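Local coordinates for Fe-regulated protein B (Neisseria meningitidis, PDB 4AIP) that acts as a TonB-dependent outer-membrane transporter that takes up iron, probably with the siderophore-uptake and receptor activities general to its family, at residues 106-116 / 625-633; 657-665 / 678-686. All coordinates share one frame; numbering follows the deposited sequence.

Contact 1 of 2, residues 106-116 / 625-633; sequences FLTLRGMGQNS and NPEFGAQVG
The ring of Phe-106 carries Pro-626 on one face: CG of the proline stands 3.7 Å from the ring centroid, only 12° off the normal, a CH-pi contact in which the pyrrolidine lies over the middle of the ring. A little further along the loop the flat amide of Asn-115 approaches the CD1/CE1 side of the Phe-628 ring obliquely, the two planes turned 55° from each other, with ND2 of Asn-115 3.4 Å from CD1 of Phe-628. The carboxylate carbon of Glu-627 lies above one face of the same ring, displaced toward its rim.

These flat groups belong to a plug-to-barrel junction. Residues 106-116 contain a small hairpin of the plug domain, reversed by a type I' turn from Leu-109 to Met-112, while residues 625-633 belong to the long loop between barrel strands 600-615 and 635-644, folded inward onto it. The loop joins the hairpin edge through a single bridge, Met-112 with Gly-629, whose CA atoms are 4.2 Å apart. Gly-113 N donates to Phe-628 O, the donor nitrogen standing well above the plane of that carbonyl, and Ala-630 N donates to Gly-111 O at 3.0 Å. The close approach of the backbones here runs through Gly-111, Gly-113 and Gly-629.

Asn-115 has CG anti to its own N (chi1 176°), which carries the amide toward the Phe-628 ring while its CB rests 3.8 Å from CG of Glu-627. Elsewhere the plug is tied to the barrel by the Arg-110 to Glu-538 salt bridge, and Thr-108 OG1 is hydrogen-bonded to Ser-720 OG. The same OG1 also meets a methyl of the loop, Val-632 CG2, at 4.0 Å.

Contact 2 of 2, residues 657-665 / 678-686; sequences YVQKATGSI and ENVVRKGFG
Two neighbouring antiparallel strands of the transmembrane beta-barrel, 649-662 and 681-694, meet here at the ends from which the chain between them leaves as a loop. Each strand is interrupted, and the pairing falls into two short blocks. In the first, Val-658 and Phe-685 are a hydrogen-bonded pair beside the non-hydrogen-bonded pair Tyr-657 and Gly-686; in the second, Ala-661 and Arg-682 are hydrogen-bonded and Thr-662 with Val-681 is not. The hydrogen-bonded pairs are three positions apart along either strand, an odd step, yet Val-658, Ala-661, Arg-682 and Phe-685 all lie on one face, so the usual alternation slips at the break.

On that face the Phe-685 ring leans across to the next strand. Its CG sits between the backbone N and the carbonyl carbon (chi1 53°), which brings CE1 within 3.7 Å of Val-658 CG2, while the ring also stacks with Tyr-716. Farther along, CD of Arg-682 comes 4.2 Å from CB of Ala-661.

The face with Tyr-657, Thr-662 and Val-681 is more exposed. Tyr-657 presents the edge of its ring to Gly-686, CD1 lying 3.6 Å from CA, where the glycine has no side chain to intervene. The Lys-660 side chain, bent at chi2 and again at chi4, passes obliquely over the partner strand and lays its CE 3.6 Å from Val-681 CG1.

Beyond the second block the side chain of Val-680 rests on the backbone of Gly-663, CB to C 3.7 Å, and its CG2 reaches CB of Ser-664. The hydroxyl of Ser-664 is engaged outside the pair, with Gln-670 OE1 and Leu-666 N. The main chains stay joined to this point through Gly-663 N, which donates to Val-680 O at 2.7 Å.

How the contacts relate
Plug, inward-folded loop and barrel wall form successive layers here, with the centres of the two contacts about 14 Å apart. The loop segment 625-633 touches the plug in contact 1 and, by packing, the strand end 657-665 of contact 2: Gln-631 O lies 3.4 Å from Ala-661 CB, and Gly-629 O lies 3.5 Å from Ile-665 CD1. His-719 adds a polar link, its ND1 hydrogen-bonded with Gly-633 N and its NE2 with Lys-683 O. Along the chain the contacts are in series, the long-range closure of 106-116 on 625-633 coming before the local strand pairing. Both lie away from the detergent pocket and from Arg-276, which contacts L-glutamate in another structure of this protein.

Contact 1 of 2, residues 106-116 / 625-633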
loop_
_atom_site.group_PDB
_atom_site.type_symbol
_atom_site.label_atom_id
_atom_site.label_comp_id
_atom_site.label_asym_id
_atom_site.label_seq_id
_atom_site.Cartn_x
_atom_site.Cartn_y
_atom_site.Cartn_z
ATOM N N PHE B 106 2.589 -24.384 14.047
ATOM C CA PHE B 106 1.706 -25.548 13.962
ATOM C C PHE B 106 0.721 -25.549 15.146
ATOM O O PHE B 106 1.075 -25.069 16.251
ATOM C CB PHE B 106 2.539 -26.801 14.010
ATOM C CG PHE B 106 3.516 -26.892 12.908
ATOM C CD1 PHE B 106 3.117 -27.419 11.691
ATOM C CD2 PHE B 106 4.846 -26.464 13.085
ATOM C CE1 PHE B 106 4.003 -27.498 10.617
ATOM C CE2 PHE B 106 5.751 -26.569 12.039
ATOM C CZ PHE B 106 5.315 -27.067 10.778
ATOM N N LEU B 107 -0.472 -26.066 14.945
ATOM C CA LEU B 107 -1.372 -26.202 16.052
ATOM C C LEU B 107 -1.628 -27.717 16.294
ATOM O O LEU B 107 -1.619 -28.555 15.349
ATOM C CB LEU B 107 -2.672 -25.460 15.725
ATOM C CG LEU B 107 -3.793 -25.543 16.783
ATOM C CD1 LEU B 107 -4.671 -24.313 16.774
ATOM C CD2 LEU B 107 -4.692 -26.865 16.737
ATOM N N THR B 108 -1.803 -28.077 17.555
ATOM C CA THR B 108 -2.200 -29.435 17.923
ATOM C C THR B 108 -3.330 -29.311 18.895
ATOM O O THR B 108 -3.353 -28.382 19.702
ATOM C CB THR B 108 -1.090 -30.260 18.560
ATOM O OG1 THR B 108 -0.671 -29.579 19.737
ATOM C CG2 THR B 108 0.046 -30.373 17.615
ATOM N N LEU B 109 -4.269 -30.255 18.775
ATOM C CA LEU B 109 -5.368 -30.439 19.714
ATOM C C LEU B 109 -5.312 -31.928 20.154
ATOM O O LEU B 109 -5.267 -32.875 19.312
ATOM C CB LEU B 109 -6.695 -30.086 19.053
ATOM C CG LEU B 109 -7.932 -30.173 19.962
ATOM C CD1 LEU B 109 -7.836 -29.284 21.175
ATOM C CD2 LEU B 109 -9.216 -29.790 19.185
ATOM N N ARG B 110 -5.264 -32.128 21.478
ATOM C CA ARG B 110 -5.017 -33.448 22.137
ATOM C C ARG B 110 -3.902 -34.073 21.377
ATOM O O ARG B 110 -4.026 -35.220 20.935
ATOM C CB ARG B 110 -6.250 -34.343 22.059
ATOM C CG ARG B 110 -7.490 -33.819 22.714
ATOM C CD ARG B 110 -8.637 -34.806 22.612
ATOM N NE ARG B 110 -9.724 -34.481 23.565
ATOM C CZ ARG B 110 -10.973 -34.936 23.456
ATOM N NH1 ARG B 110 -11.314 -35.774 22.445
ATOM N NH2 ARG B 110 -11.873 -34.564 24.347
ATOM N N GLY B 111 -2.872 -33.305 21.067
ATOM C CA GLY B 111 -1.686 -33.899 20.420
ATOM C C GLY B 111 -1.773 -34.127 18.907
ATOM O O GLY B 111 -0.766 -34.527 18.253
ATOM N N MET B 112 -2.953 -33.883 18.344
ATOM C CA MET B 112 -3.187 -34.101 16.936
ATOM C C MET B 112 -3.030 -32.811 16.121
ATOM O O MET B 112 -3.632 -31.755 16.487
ATOM C CB MET B 112 -4.585 -34.647 16.727
ATOM C CG MET B 112 -4.910 -36.081 17.214
ATOM S SD MET B 112 -3.779 -37.360 16.624
ATOM C CE MET B 112 -4.030 -37.220 14.844
ATOM N N GLY B 113 -2.238 -32.887 15.032
ATOM C CA GLY B 113 -1.994 -31.747 14.118
ATOM C C GLY B 113 -3.063 -31.297 13.106
ATOM O O GLY B 113 -4.147 -31.899 12.996
ATOM N N GLN B 114 -2.750 -30.239 12.337
ATOM C CA GLN B 114 -3.721 -29.666 11.373
ATOM C C GLN B 114 -3.975 -30.540 10.112
ATOM O O GLN B 114 -4.764 -30.199 9.238
ATOM C CB GLN B 114 -3.339 -28.232 10.975
ATOM C CG GLN B 114 -3.198 -27.248 12.129
ATOM C CD GLN B 114 -2.763 -25.897 11.631
ATOM O OE1 GLN B 114 -3.584 -25.153 11.085
ATOM N NE2 GLN B 114 -1.467 -25.574 11.773
ATOM N N ASN B 115 -3.319 -31.681 10.045
ATOM C CA ASN B 115 -3.709 -32.725 9.130
ATOM C C ASN B 115 -5.108 -33.272 9.515
ATOM O O ASN B 115 -5.839 -33.754 8.663
ATOM C CB ASN B 115 -2.634 -33.813 9.164
ATOM C CG ASN B 115 -2.985 -35.030 8.299
ATOM O OD1 ASN B 115 -2.799 -35.037 7.069
ATOM N ND2 ASN B 115 -3.436 -36.069 8.948
ATOM N N SER B 116 -5.488 -33.161 10.782
ATOM C CA SER B 116 -6.714 -33.795 11.245
ATOM C C SER B 116 -7.560 -32.774 11.940
ATOM O O SER B 116 -8.752 -33.059 12.163
ATOM C CB SER B 116 -6.541 -34.947 12.265
ATOM O OG SER B 116 -5.203 -35.300 12.579
ATOM N N ASN B 625 6.096 -35.412 10.847
ATOM C CA ASN B 625 5.817 -34.027 10.494
ATOM C C ASN B 625 4.768 -33.496 11.512
ATOM O O ASN B 625 3.731 -34.119 11.727
ATOM C CB ASN B 625 5.344 -33.866 9.034
ATOM C CG ASN B 625 6.446 -34.187 7.994
ATOM O OD1 ASN B 625 7.497 -34.737 8.336
ATOM N ND2 ASN B 625 6.197 -33.840 6.717
ATOM N N PRO B 626 5.083 -32.348 12.165
ATOM C CA PRO B 626 4.255 -31.782 13.207
ATOM C C PRO B 626 2.806 -31.554 12.757
ATOM O O PRO B 626 1.899 -31.532 13.579
ATOM C CB PRO B 626 4.974 -30.472 13.542
ATOM C CG PRO B 626 5.960 -30.256 12.417
ATOM C CD PRO B 626 6.305 -31.555 11.921
ATOM N N GLU B 627 2.588 -31.391 11.464
ATOM C CA GLU B 627 1.260 -31.411 10.858
ATOM C C GLU B 627 0.350 -32.596 11.384
ATOM O O GLU B 627 -0.872 -32.463 11.588
ATOM C CB GLU B 627 1.557 -31.489 9.372
ATOM C CG GLU B 627 0.469 -31.816 8.454
ATOM C CD GLU B 627 0.965 -32.424 7.152
ATOM O OE1 GLU B 627 2.171 -32.707 6.985
ATOM O OE2 GLU B 627 0.109 -32.645 6.275
ATOM N N PHE B 628 0.975 -33.748 11.621
ATOM C CA PHE B 628 0.236 -34.925 12.034
ATOM C C PHE B 628 -0.022 -34.851 13.548
ATOM O O PHE B 628 -1.164 -35.058 13.992
ATOM C CB PHE B 628 0.959 -36.224 11.599
ATOM C CG PHE B 628 1.039 -36.385 10.101
ATOM C CD1 PHE B 628 -0.106 -36.729 9.356
ATOM C CD2 PHE B 628 2.228 -36.137 9.433
ATOM C CE1 PHE B 628 -0.080 -36.826 7.941
ATOM C CE2 PHE B 628 2.281 -36.234 8.013
ATOM C CZ PHE B 628 1.111 -36.587 7.260
ATOM N N GLY B 629 1.012 -34.485 14.319
ATOM C CA GLY B 629 0.849 -34.362 15.736
ATOM C C GLY B 629 2.165 -34.164 16.402
ATOM O O GLY B 629 3.216 -34.126 15.752
ATOM N N ALA B 630 2.122 -34.038 17.717
ATOM C CA ALA B 630 3.350 -34.059 18.504
ATOM C C ALA B 630 3.004 -34.667 19.822
ATOM O O ALA B 630 1.879 -34.481 20.273
ATOM C CB ALA B 630 3.885 -32.648 18.724
ATOM N N GLN B 631 3.944 -35.406 20.426
ATOM C CA GLN B 631 3.784 -35.833 21.814
ATOM C C GLN B 631 4.190 -34.692 22.709
ATOM O O GLN B 631 5.378 -34.478 22.979
ATOM C CB GLN B 631 4.564 -37.106 22.184
ATOM C CG GLN B 631 4.393 -37.466 23.685
ATOM C CD GLN B 631 2.987 -37.876 24.041
ATOM O OE1 GLN B 631 2.533 -38.967 23.712
ATOM N NE2 GLN B 631 2.279 -36.996 24.695
ATOM N N VAL B 632 3.165 -33.986 23.177
ATOM C CA VAL B 632 3.289 -32.736 23.908
ATOM C C VAL B 632 3.358 -33.101 25.365
ATOM O O VAL B 632 2.698 -34.044 25.782
ATOM C CB VAL B 632 2.016 -31.873 23.666
ATOM C CG1 VAL B 632 1.945 -30.601 24.628
ATOM C CG2 VAL B 632 1.913 -31.488 22.169
ATOM N N GLY B 633 4.084 -32.333 26.158
ATOM C CA GLY B 633 4.143 -32.650 27.569
ATOM C C GLY B 633 2.804 -32.410 28.221
ATOM O O GLY B 633 1.977 -31.622 27.734
#

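Contact 2 of 2, residues 657-665 / 678-686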
loop_
_atom_site.group_PDB
_atom_site.type_symbol
_atom_site.label_atom_id
_atom_site.label_comp_id
_atom_site.label_asym_id
_atom_site.label_seq_id
_atom_site.Cartn_x
_atom_site.Cartn_y
_atom_site.Cartn_z
ATOM N N TYR B 657 2.233 -24.213 32.123
ATOM C CA TYR B 657 3.379 -25.005 32.425
ATOM C C TYR B 657 3.200 -26.238 31.652
ATOM O O TYR B 657 2.171 -26.924 31.831
ATOM C CB TYR B 657 3.472 -25.331 33.912
ATOM C CG TYR B 657 4.707 -26.120 34.167
ATOM C CD1 TYR B 657 5.969 -25.504 34.113
ATOM C CD2 TYR B 657 4.649 -27.515 34.405
ATOM C CE1 TYR B 657 7.152 -26.255 34.283
ATOM C CE2 TYR B 657 5.817 -28.250 34.584
ATOM C CZ TYR B 657 7.049 -27.620 34.506
ATOM O OH TYR B 657 8.190 -28.350 34.686
ATOM N N VAL B 658 4.153 -26.507 30.758
ATOM C CA VAL B 658 4.177 -27.762 30.036
ATOM C C VAL B 658 5.379 -28.589 30.512
ATOM O O VAL B 658 6.526 -28.148 30.445
ATOM C CB VAL B 658 4.040 -27.601 28.439
ATOM C CG1 VAL B 658 3.875 -26.164 27.978
ATOM C CG2 VAL B 658 5.122 -28.338 27.634
ATOM N N GLN B 659 5.098 -29.783 31.016
ATOM C CA GLN B 659 6.111 -30.733 31.460
ATOM C C GLN B 659 6.939 -31.332 30.336
ATOM O O GLN B 659 6.615 -31.244 29.137
ATOM C CB GLN B 659 5.449 -31.897 32.189
ATOM C CG GLN B 659 4.897 -31.509 33.539
ATOM C CD GLN B 659 4.055 -32.627 34.120
ATOM O OE1 GLN B 659 3.028 -32.391 34.756
ATOM N NE2 GLN B 659 4.480 -33.852 33.886
ATOM N N LYS B 660 8.036 -31.931 30.774
ATOM C CA LYS B 660 8.980 -32.621 29.909
ATOM C C LYS B 660 8.224 -33.732 29.198
ATOM O O LYS B 660 7.357 -34.392 29.791
ATOM C CB LYS B 660 10.103 -33.229 30.756
ATOM C CG LYS B 660 11.270 -33.768 29.935
ATOM C CD LYS B 660 11.814 -35.009 30.617
ATOM C CE LYS B 660 13.070 -35.445 29.943
ATOM N NZ LYS B 660 13.988 -36.116 30.935
ATOM N N ALA B 661 8.547 -33.908 27.922
ATOM C CA ALA B 661 7.865 -34.874 27.049
ATOM C C ALA B 661 8.938 -35.707 26.461
ATOM O O ALA B 661 10.074 -35.207 26.326
ATOM C CB ALA B 661 7.096 -34.155 25.918
ATOM N N THR B 662 8.554 -36.914 26.034
ATOM C CA THR B 662 9.457 -37.976 25.576
ATOM C C THR B 662 8.744 -38.737 24.429
ATOM O O THR B 662 7.536 -39.057 24.515
ATOM C CB THR B 662 9.774 -39.007 26.780
ATOM O OG1 THR B 662 10.782 -38.480 27.679
ATOM C CG2 THR B 662 10.279 -40.284 26.280
ATOM N N GLY B 663 9.475 -39.052 23.352
ATOM C CA GLY B 663 8.962 -40.014 22.392
ATOM C C GLY B 663 8.307 -39.405 21.167
ATOM O O GLY B 663 7.687 -38.308 21.212
ATOM N N SER B 664 8.499 -40.099 20.058
ATOM C CA SER B 664 7.908 -39.738 18.798
ATOM C C SER B 664 6.415 -40.077 18.780
ATOM O O SER B 664 5.938 -40.869 19.594
ATOM C CB SER B 664 8.582 -40.506 17.679
ATOM O OG SER B 664 7.928 -40.202 16.470
ATOM N N ILE B 665 5.680 -39.459 17.858
ATOM C CA ILE B 665 4.325 -39.879 17.626
ATOM C C ILE B 665 4.296 -41.218 16.889
ATOM O O ILE B 665 3.292 -41.926 16.999
ATOM C CB ILE B 665 3.434 -38.798 16.949
ATOM C CG1 ILE B 665 3.788 -38.595 15.487
ATOM C CG2 ILE B 665 3.531 -37.531 17.726
ATOM C CD1 ILE B 665 3.052 -37.506 14.824
ATOM N N GLU B 678 15.650 -41.598 16.389
ATOM C CA GLU B 678 15.714 -40.358 17.192
ATOM C C GLU B 678 15.134 -40.561 18.586
ATOM O O GLU B 678 14.000 -41.032 18.764
ATOM C CB GLU B 678 15.040 -39.149 16.498
ATOM C CG GLU B 678 15.901 -38.442 15.426
ATOM C CD GLU B 678 15.230 -37.194 14.806
ATOM O OE1 GLU B 678 14.008 -37.199 14.553
ATOM O OE2 GLU B 678 15.940 -36.192 14.553
ATOM N N ASN B 679 15.925 -40.201 19.580
ATOM C CA ASN B 679 15.461 -40.275 20.953
ATOM C C ASN B 679 14.740 -38.974 21.307
ATOM O O ASN B 679 15.303 -38.099 21.994
ATOM C CB ASN B 679 16.625 -40.530 21.917
ATOM C CG ASN B 679 16.140 -40.836 23.340
ATOM O OD1 ASN B 679 15.291 -41.715 23.548
ATOM N ND2 ASN B 679 16.668 -40.092 24.325
ATOM N N VAL B 680 13.510 -38.842 20.820
ATOM C CA VAL B 680 12.783 -37.601 20.958
ATOM C C VAL B 680 12.623 -37.348 22.433
ATOM O O VAL B 680 12.061 -38.171 23.136
ATOM C CB VAL B 680 11.417 -37.665 20.319
ATOM C CG1 VAL B 680 10.714 -36.357 20.473
ATOM C CG2 VAL B 680 11.515 -38.069 18.884
ATOM N N VAL B 681 13.186 -36.225 22.877
ATOM C CA VAL B 681 13.013 -35.658 24.210
ATOM C C VAL B 681 12.718 -34.159 23.971
ATOM O O VAL B 681 13.256 -33.561 23.034
ATOM C CB VAL B 681 14.312 -35.794 25.088
ATOM C CG1 VAL B 681 14.110 -35.214 26.457
ATOM C CG2 VAL B 681 14.766 -37.245 25.206
ATOM N N ARG B 682 11.884 -33.564 24.838
ATOM C CA ARG B 682 11.661 -32.110 24.836
ATOM C C ARG B 682 11.489 -31.573 26.274
ATOM O O ARG B 682 10.772 -32.177 27.066
ATOM C CB ARG B 682 10.437 -31.706 23.938
ATOM C CG ARG B 682 10.036 -32.754 22.814
ATOM C CD ARG B 682 8.565 -32.615 22.333
ATOM N NE ARG B 682 8.621 -31.932 21.066
ATOM C CZ ARG B 682 8.401 -32.461 19.870
ATOM N NH1 ARG B 682 7.992 -33.718 19.696
ATOM N NH2 ARG B 682 8.573 -31.670 18.830
ATOM N N LYS B 683 12.130 -30.442 26.585
ATOM C CA LYS B 683 12.018 -29.797 27.912
ATOM C C LYS B 683 10.669 -29.195 28.287
ATOM O O LYS B 683 9.956 -28.642 27.422
ATOM C CB LYS B 683 13.059 -28.685 28.079
ATOM C CG LYS B 683 14.449 -29.212 28.144
ATOM C CD LYS B 683 15.405 -28.177 27.634
ATOM C CE LYS B 683 16.220 -27.514 28.707
ATOM N NZ LYS B 683 17.531 -27.137 28.030
ATOM N N GLY B 684 10.335 -29.289 29.577
ATOM C CA GLY B 684 9.283 -28.472 30.177
ATOM C C GLY B 684 9.740 -27.041 30.407
ATOM O O GLY B 684 10.904 -26.717 30.355
ATOM N N PHE B 685 8.796 -26.183 30.696
ATOM C CA PHE B 685 9.031 -24.758 30.823
ATOM C C PHE B 685 7.756 -24.249 31.392
ATOM O O PHE B 685 6.680 -24.867 31.207
ATOM C CB PHE B 685 9.320 -24.081 29.456
ATOM C CG PHE B 685 8.279 -24.351 28.383
ATOM C CD1 PHE B 685 8.423 -25.462 27.516
ATOM C CD2 PHE B 685 7.171 -23.473 28.214
ATOM C CE1 PHE B 685 7.466 -25.741 26.498
ATOM C CE2 PHE B 685 6.164 -23.714 27.218
ATOM C CZ PHE B 685 6.320 -24.866 26.346
ATOM N N GLY B 686 7.847 -23.128 32.093
ATOM C CA GLY B 686 6.634 -22.394 32.474
ATOM C C GLY B 686 6.722 -21.046 31.817
ATOM O O GLY B 686 7.793 -20.477 31.737
#